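PDB 4UOP: lipoteichoic acid primase, which belongs to the sulfatase-like enzymes and is seen here as its extracellular catalytic domain with a bound magnesium ion. Local coordinates for residues Q266-D270 / S271-D275; P343-M346 / N347-I351. One frame throughout, in Å; residues are numbered along the deposited sequence.

Interaction 1 (Q266-D270 / S271-D275); sequences QKLKD and SGIWD
K269 lays its extended chain along one face of the W274 indole, the two side chains heading off in the same direction. CG of K269 sits 3.7 Å from CG of W274, and CE lies over the face of the five-membered ring in a CH-pi contact, 3.9 Å from the centroid and 19° off the normal. The ammonium lies farther out, a weak cation-pi partner at most, and has a long, weak ion pair with E92. With chi1 of W274 at -177°, CG is anti to the backbone N, and the indole swings back beside the helix it has just left. Near the ring plane L268 CD1 approaches CE3 at 4.1 Å, while L268 CD2 meets I273 CG2 at 3.8 Å.

The backbone sets these positions. S271 N bonds to K267 O, G272 turns the chain at positive phi with its N on K269 O, and W274 N bonds to L268 O at 2.9 Å. The hydroxyl of S271 lies within reach of both K267 O and L268 O, and which takes its single proton is not settled. A water accepts from D275 N and may donate to K269 O.

This is a helix C-terminus turning toward a strand. I273 and L268 touch I61 on strand 59-65, F201 of helix 193-209 meets K267, S271 and I273, and W274 stacks on H322 of strand 319-322.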
ATOM      1  N   GLN B 266       1.697  35.871 -13.012  1.00 23.06           N
ATOM      2  CA  GLN B 266       1.662  37.272 -13.416  1.00 25.06           C
ATOM      3  C   GLN B 266       2.036  38.207 -12.239  1.00 23.38           C
ATOM      4  O   GLN B 266       2.724  39.216 -12.437  1.00 23.03           O
ATOM      5  CB  GLN B 266       0.306  37.640 -14.017  1.00 26.91           C
ATOM      6  CG  GLN B 266       0.256  39.012 -14.676  1.00 30.52           C
ATOM      7  CD  GLN B 266       1.290  39.165 -15.778  1.00 31.97           C
ATOM      8  OE1 GLN B 266       1.313  38.397 -16.734  1.00 35.17           O
ATOM      9  NE2 GLN B 266       2.179  40.126 -15.618  1.00 35.05           N
ATOM     10  N   LYS B 267       1.620  37.854 -11.026  1.00 23.35           N
ATOM     11  CA  LYS B 267       2.012  38.608  -9.835  1.00 24.69           C
ATOM     12  C   LYS B 267       3.501  38.478  -9.526  1.00 22.88           C
ATOM     13  O   LYS B 267       4.127  39.453  -9.131  1.00 21.91           O
ATOM     14  CB  LYS B 267       1.174  38.209  -8.622  1.00 27.12           C
ATOM     15  CG  LYS B 267      -0.263  38.681  -8.754  1.00 31.75           C
ATOM     16  CD  LYS B 267      -1.187  38.043  -7.729  1.00 35.24           C
ATOM     17  CE  LYS B 267      -1.026  38.654  -6.348  1.00 37.68           C
ATOM     18  NZ  LYS B 267      -2.264  38.493  -5.537  1.00 39.79           N
ATOM     19  N   LEU B 268       4.051  37.279  -9.697  1.00 21.95           N
ATOM     20  CA  LEU B 268       5.485  37.071  -9.554  1.00 21.63           C
ATOM     21  C   LEU B 268       6.249  37.901 -10.590  1.00 22.17           C
ATOM     22  O   LEU B 268       7.313  38.427 -10.293  1.00 23.04           O
ATOM     23  CB  LEU B 268       5.852  35.588  -9.702  1.00 20.84           C
ATOM     24  CG  LEU B 268       5.319  34.599  -8.663  1.00 20.78           C
ATOM     25  CD1 LEU B 268       5.716  33.182  -9.047  1.00 19.84           C
ATOM     26  CD2 LEU B 268       5.758  34.941  -7.235  1.00 20.90           C
ATOM     27  N   LYS B 269       5.724  38.004 -11.807  1.00 22.57           N
ATOM     28  CA  LYS B 269       6.378  38.797 -12.851  1.00 24.03           C
ATOM     29  C   LYS B 269       6.333  40.297 -12.518  1.00 25.21           C
ATOM     30  O   LYS B 269       7.370  40.964 -12.530  1.00 25.11           O
ATOM     31  CB  LYS B 269       5.776  38.518 -14.241  1.00 25.43           C
ATOM     32  CG  LYS B 269       6.112  37.145 -14.803  1.00 27.23           C
ATOM     33  CD  LYS B 269       5.518  36.896 -16.176  1.00 30.33           C
ATOM     34  CE  LYS B 269       6.022  35.585 -16.752  1.00 32.75           C
ATOM     35  NZ  LYS B 269       5.408  35.254 -18.065  1.00 36.90           N
ATOM     36  N   ASP B 270       5.142  40.812 -12.219  1.00 25.89           N
ATOM     37  CA  ASP B 270       4.954  42.234 -11.899  1.00 27.99           C
ATOM     38  C   ASP B 270       5.790  42.691 -10.712  1.00 27.89           C
ATOM     39  O   ASP B 270       6.337  43.787 -10.723  1.00 25.72           O
ATOM     40  CB  ASP B 270       3.487  42.535 -11.591  1.00 30.97           C
ATOM     41  CG  ASP B 270       2.597  42.428 -12.809  1.00 34.48           C
ATOM     42  OD1 ASP B 270       3.123  42.462 -13.941  1.00 36.42           O
ATOM     43  OD2 ASP B 270       1.361  42.324 -12.628  1.00 37.28           O
ATOM     44  N   SER B 271       5.890  41.832  -9.697  1.00 25.20           N
ATOM     45  CA  SER B 271       6.584  42.159  -8.485  1.00 24.95           C
ATOM     46  C   SER B 271       8.097  42.137  -8.627  1.00 24.28           C
ATOM     47  O   SER B 271       8.782  42.707  -7.780  1.00 25.30           O
ATOM     48  CB  SER B 271       6.190  41.185  -7.376  1.00 25.48           C
ATOM     49  OG  SER B 271       6.710  39.897  -7.637  1.00 24.51           O
ATOM     50  N   GLY B 272       8.618  41.496  -9.673  1.00 22.22           N
ATOM     51  CA  GLY B 272      10.066  41.283  -9.796  1.00 21.95           C
ATOM     52  C   GLY B 272      10.572  39.944  -9.254  1.00 21.56           C
ATOM     53  O   GLY B 272      11.731  39.567  -9.479  1.00 21.53           O
ATOM     54  N   ILE B 273       9.721  39.211  -8.542  1.00 20.74           N
ATOM     55  CA  ILE B 273      10.140  37.930  -7.955  1.00 20.24           C
ATOM     56  C   ILE B 273      10.505  36.914  -9.049  1.00 20.28           C
ATOM     57  O   ILE B 273      11.471  36.168  -8.909  1.00 19.56           O
ATOM     58  CB  ILE B 273       9.069  37.382  -6.999  1.00 20.38           C
ATOM     59  CG1 ILE B 273       8.986  38.271  -5.755  1.00 21.25           C
ATOM     60  CG2 ILE B 273       9.390  35.961  -6.557  1.00 20.86           C
ATOM     61  CD1 ILE B 273       7.715  38.072  -4.961  1.00 22.12           C
ATOM     62  N   TRP B 274       9.752  36.910 -10.144  1.00 19.71           N
ATOM     63  CA  TRP B 274       9.968  35.941 -11.239  1.00 20.45           C
ATOM     64  C   TRP B 274      11.392  36.019 -11.779  1.00 20.37           C
ATOM     65  O   TRP B 274      12.040  34.992 -12.023  1.00 19.50           O
ATOM     66  CB  TRP B 274       8.981  36.213 -12.351  1.00 21.23           C
ATOM     67  CG  TRP B 274       9.011  35.277 -13.511  1.00 22.01           C
ATOM     68  CD1 TRP B 274       9.543  35.522 -14.744  1.00 22.57           C
ATOM     69  CD2 TRP B 274       8.438  33.966 -13.573  1.00 21.72           C
ATOM     70  NE1 TRP B 274       9.338  34.444 -15.573  1.00 22.81           N
ATOM     71  CE2 TRP B 274       8.688  33.463 -14.872  1.00 22.60           C
ATOM     72  CE3 TRP B 274       7.760  33.154 -12.650  1.00 21.07           C
ATOM     73  CZ2 TRP B 274       8.255  32.196 -15.280  1.00 22.70           C
ATOM     74  CZ3 TRP B 274       7.331  31.898 -13.055  1.00 21.49           C
ATOM     75  CH2 TRP B 274       7.579  31.430 -14.361  1.00 21.56           C
ATOM     76  N   ASP B 275      11.868  37.247 -11.947  1.00 21.15           N
ATOM     77  CA  ASP B 275      13.191  37.493 -12.515  1.00 23.30           C
ATOM     78  C   ASP B 275      14.301  37.256 -11.513  1.00 23.40           C
ATOM     79  O   ASP B 275      15.473  37.352 -11.878  1.00 23.49           O
ATOM     80  CB  ASP B 275      13.287  38.928 -13.046  1.00 25.41           C
ATOM     81  CG  ASP B 275      12.340  39.188 -14.206  1.00 28.51           C
ATOM     82  OD1 ASP B 275      12.133  38.274 -15.030  1.00 29.85           O
ATOM     83  OD2 ASP B 275      11.800  40.308 -14.312  1.00 32.49           O
TER
HETATM   84  O   HOH W   1       9.886  39.603 -12.450  1.00 26.02           O

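Interaction 2 (P343-M346 / N347-I351); sequences PTVM and NLLGI
M346 O receives I351 N at 2.9 Å in a nearly straight bond, 171° at the hydrogen, the wider closure at the end of helix 341-348. Before it come ordinary helical bonds: N347 N to P343 O, a weak one from L348 N to T344 O at 3.4 Å, and L349 N to V345 O at 3.0 Å. T344 O is also given a proton by a water 2.8 Å away, and that water accepts from N347 ND2, whose stronger partner is D50 O. The hydroxyl of T344 is held by D340 O and I363 N.

G350, at positive phi, ends the helix in a Schellman motif that turns the chain out of helix 341-348; its N bonds to N347 O, the inner partner of the I351 N to M346 O bond. Farther out, the backbones of N347 and L348 bond to those of G53 and A55, and G350 O has a weak bond from K56 NZ.

V345 CG1, anti to the backbone N (chi1 170°), lies alongside L349 and meets its CD1 at 3.7 Å. M346 bends at chi2 and chi3, which brings CE to 4.0 Å from the same L349 CD1. Beyond them V345 and L349 pack on strand 277-283, and M346, L349 and I351 on helix 139-144.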
ATOM      1  N   PRO B 343      18.332  17.084  -6.702  1.00 19.67           N
ATOM      2  CA  PRO B 343      19.671  17.242  -7.296  1.00 20.35           C
ATOM      3  C   PRO B 343      19.703  18.189  -8.506  1.00 20.09           C
ATOM      4  O   PRO B 343      20.685  18.907  -8.693  1.00 19.90           O
ATOM      5  CB  PRO B 343      20.073  15.809  -7.675  1.00 20.60           C
ATOM      6  CG  PRO B 343      18.792  15.025  -7.667  1.00 20.56           C
ATOM      7  CD  PRO B 343      17.922  15.670  -6.646  1.00 20.07           C
ATOM      8  N   THR B 344      18.613  18.240  -9.281  1.00 18.30           N
ATOM      9  CA  THR B 344      18.541  19.120 -10.431  1.00 18.91           C
ATOM     10  C   THR B 344      18.554  20.590  -9.966  1.00 19.42           C
ATOM     11  O   THR B 344      19.280  21.433 -10.507  1.00 18.77           O
ATOM     12  CB  THR B 344      17.279  18.804 -11.276  1.00 19.07           C
ATOM     13  OG1 THR B 344      17.324  17.442 -11.726  1.00 18.26           O
ATOM     14  CG2 THR B 344      17.154  19.713 -12.501  1.00 20.14           C
ATOM     15  N   VAL B 345      17.739  20.895  -8.957  1.00 17.73           N
ATOM     16  CA  VAL B 345      17.628  22.244  -8.461  1.00 18.62           C
ATOM     17  C   VAL B 345      18.891  22.702  -7.712  1.00 18.45           C
ATOM     18  O   VAL B 345      19.330  23.835  -7.884  1.00 18.67           O
ATOM     19  CB  VAL B 345      16.373  22.397  -7.575  1.00 18.61           C
ATOM     20  CG1 VAL B 345      16.374  23.748  -6.856  1.00 19.82           C
ATOM     21  CG2 VAL B 345      15.139  22.260  -8.447  1.00 19.32           C
ATOM     22  N   MET B 346      19.472  21.823  -6.909  1.00 19.25           N
ATOM     23  CA  MET B 346      20.670  22.183  -6.158  1.00 21.01           C
ATOM     24  C   MET B 346      21.793  22.576  -7.127  1.00 20.88           C
ATOM     25  O   MET B 346      22.538  23.525  -6.856  1.00 20.72           O
ATOM     26  CB  MET B 346      21.129  21.046  -5.245  1.00 21.88           C
ATOM     27  CG  MET B 346      20.164  20.673  -4.123  1.00 23.22           C
ATOM     28  SD  MET B 346      19.654  22.037  -3.033  1.00 26.11           S
ATOM     29  CE  MET B 346      18.201  22.649  -3.895  1.00 25.54           C
ATOM     30  N   ASN B 347      21.906  21.874  -8.251  1.00 19.40           N
ATOM     31  CA  ASN B 347      22.895  22.256  -9.259  1.00 20.32           C
ATOM     32  C   ASN B 347      22.663  23.677  -9.797  1.00 20.30           C
ATOM     33  O   ASN B 347      23.591  24.493  -9.879  1.00 19.99           O
ATOM     34  CB  ASN B 347      22.938  21.226 -10.393  1.00 20.84           C
ATOM     35  CG  ASN B 347      23.885  21.629 -11.510  1.00 20.85           C
ATOM     36  OD1 ASN B 347      25.111  21.612 -11.334  1.00 23.37           O
ATOM     37  ND2 ASN B 347      23.339  22.010 -12.644  1.00 19.99           N
ATOM     38  N   LEU B 348      21.422  23.993 -10.166  1.00 19.66           N
ATOM     39  CA  LEU B 348      21.113  25.330 -10.656  1.00 20.35           C
ATOM     40  C   LEU B 348      21.426  26.420  -9.622  1.00 21.29           C
ATOM     41  O   LEU B 348      21.903  27.515  -9.974  1.00 22.41           O
ATOM     42  CB  LEU B 348      19.634  25.420 -11.077  1.00 20.83           C
ATOM     43  CG  LEU B 348      19.263  24.603 -12.304  1.00 21.72           C
ATOM     44  CD1 LEU B 348      17.748  24.585 -12.486  1.00 21.96           C
ATOM     45  CD2 LEU B 348      19.920  25.180 -13.546  1.00 22.30           C
ATOM     46  N   LEU B 349      21.144  26.126  -8.355  1.00 19.81           N
ATOM     47  CA  LEU B 349      21.356  27.084  -7.277  1.00 21.24           C
ATOM     48  C   LEU B 349      22.831  27.165  -6.844  1.00 22.85           C
ATOM     49  O   LEU B 349      23.161  27.963  -5.988  1.00 23.95           O
ATOM     50  CB  LEU B 349      20.473  26.734  -6.083  1.00 20.72           C
ATOM     51  CG  LEU B 349      18.955  26.915  -6.304  1.00 20.27           C
ATOM     52  CD1 LEU B 349      18.186  26.424  -5.085  1.00 20.82           C
ATOM     53  CD2 LEU B 349      18.591  28.346  -6.622  1.00 21.17           C
ATOM     54  N   GLY B 350      23.689  26.331  -7.435  1.00 23.84           N
ATOM     55  CA  GLY B 350      25.123  26.333  -7.127  1.00 23.90           C
ATOM     56  C   GLY B 350      25.440  25.801  -5.754  1.00 25.71           C
ATOM     57  O   GLY B 350      26.353  26.289  -5.096  1.00 27.36           O
ATOM     58  N   ILE B 351      24.652  24.840  -5.287  1.00 24.83           N
ATOM     59  CA  ILE B 351      24.817  24.299  -3.965  1.00 26.87           C
ATOM     60  C   ILE B 351      25.389  22.888  -4.061  1.00 29.63           C
ATOM     61  O   ILE B 351      24.852  22.030  -4.742  1.00 27.57           O
ATOM     62  CB  ILE B 351      23.488  24.328  -3.191  1.00 27.73           C
ATOM     63  CG1 ILE B 351      23.124  25.784  -2.874  1.00 29.66           C
ATOM     64  CG2 ILE B 351      23.580  23.495  -1.917  1.00 27.52           C
ATOM     65  CD1 ILE B 351      21.730  25.991  -2.330  1.00 31.11           C
TER
HETATM   66  O   HOH W   2      20.709  21.159 -12.900  1.00 21.87           O

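In the fold
Followed from the N terminus, the chain reaches interaction 1 at the end of the long helix 246-271, where the turn at 272-275 leads into strand 277-283 of the large mixed sheet. Interaction 2 comes later, at the end of helix 341-348. Each is a local closure, and the two stand in series, neither enclosing nor crossing the other. Their centres lie about 22 Å apart and their nearest atoms about 11 Å, without touching. Strand 277-283 nevertheless connects them: interaction 1 delivers the chain to it, and interaction 2 packs on it. Both helices exit through a glycine, the first on the way to that strand, the second with V345 and L349 against it.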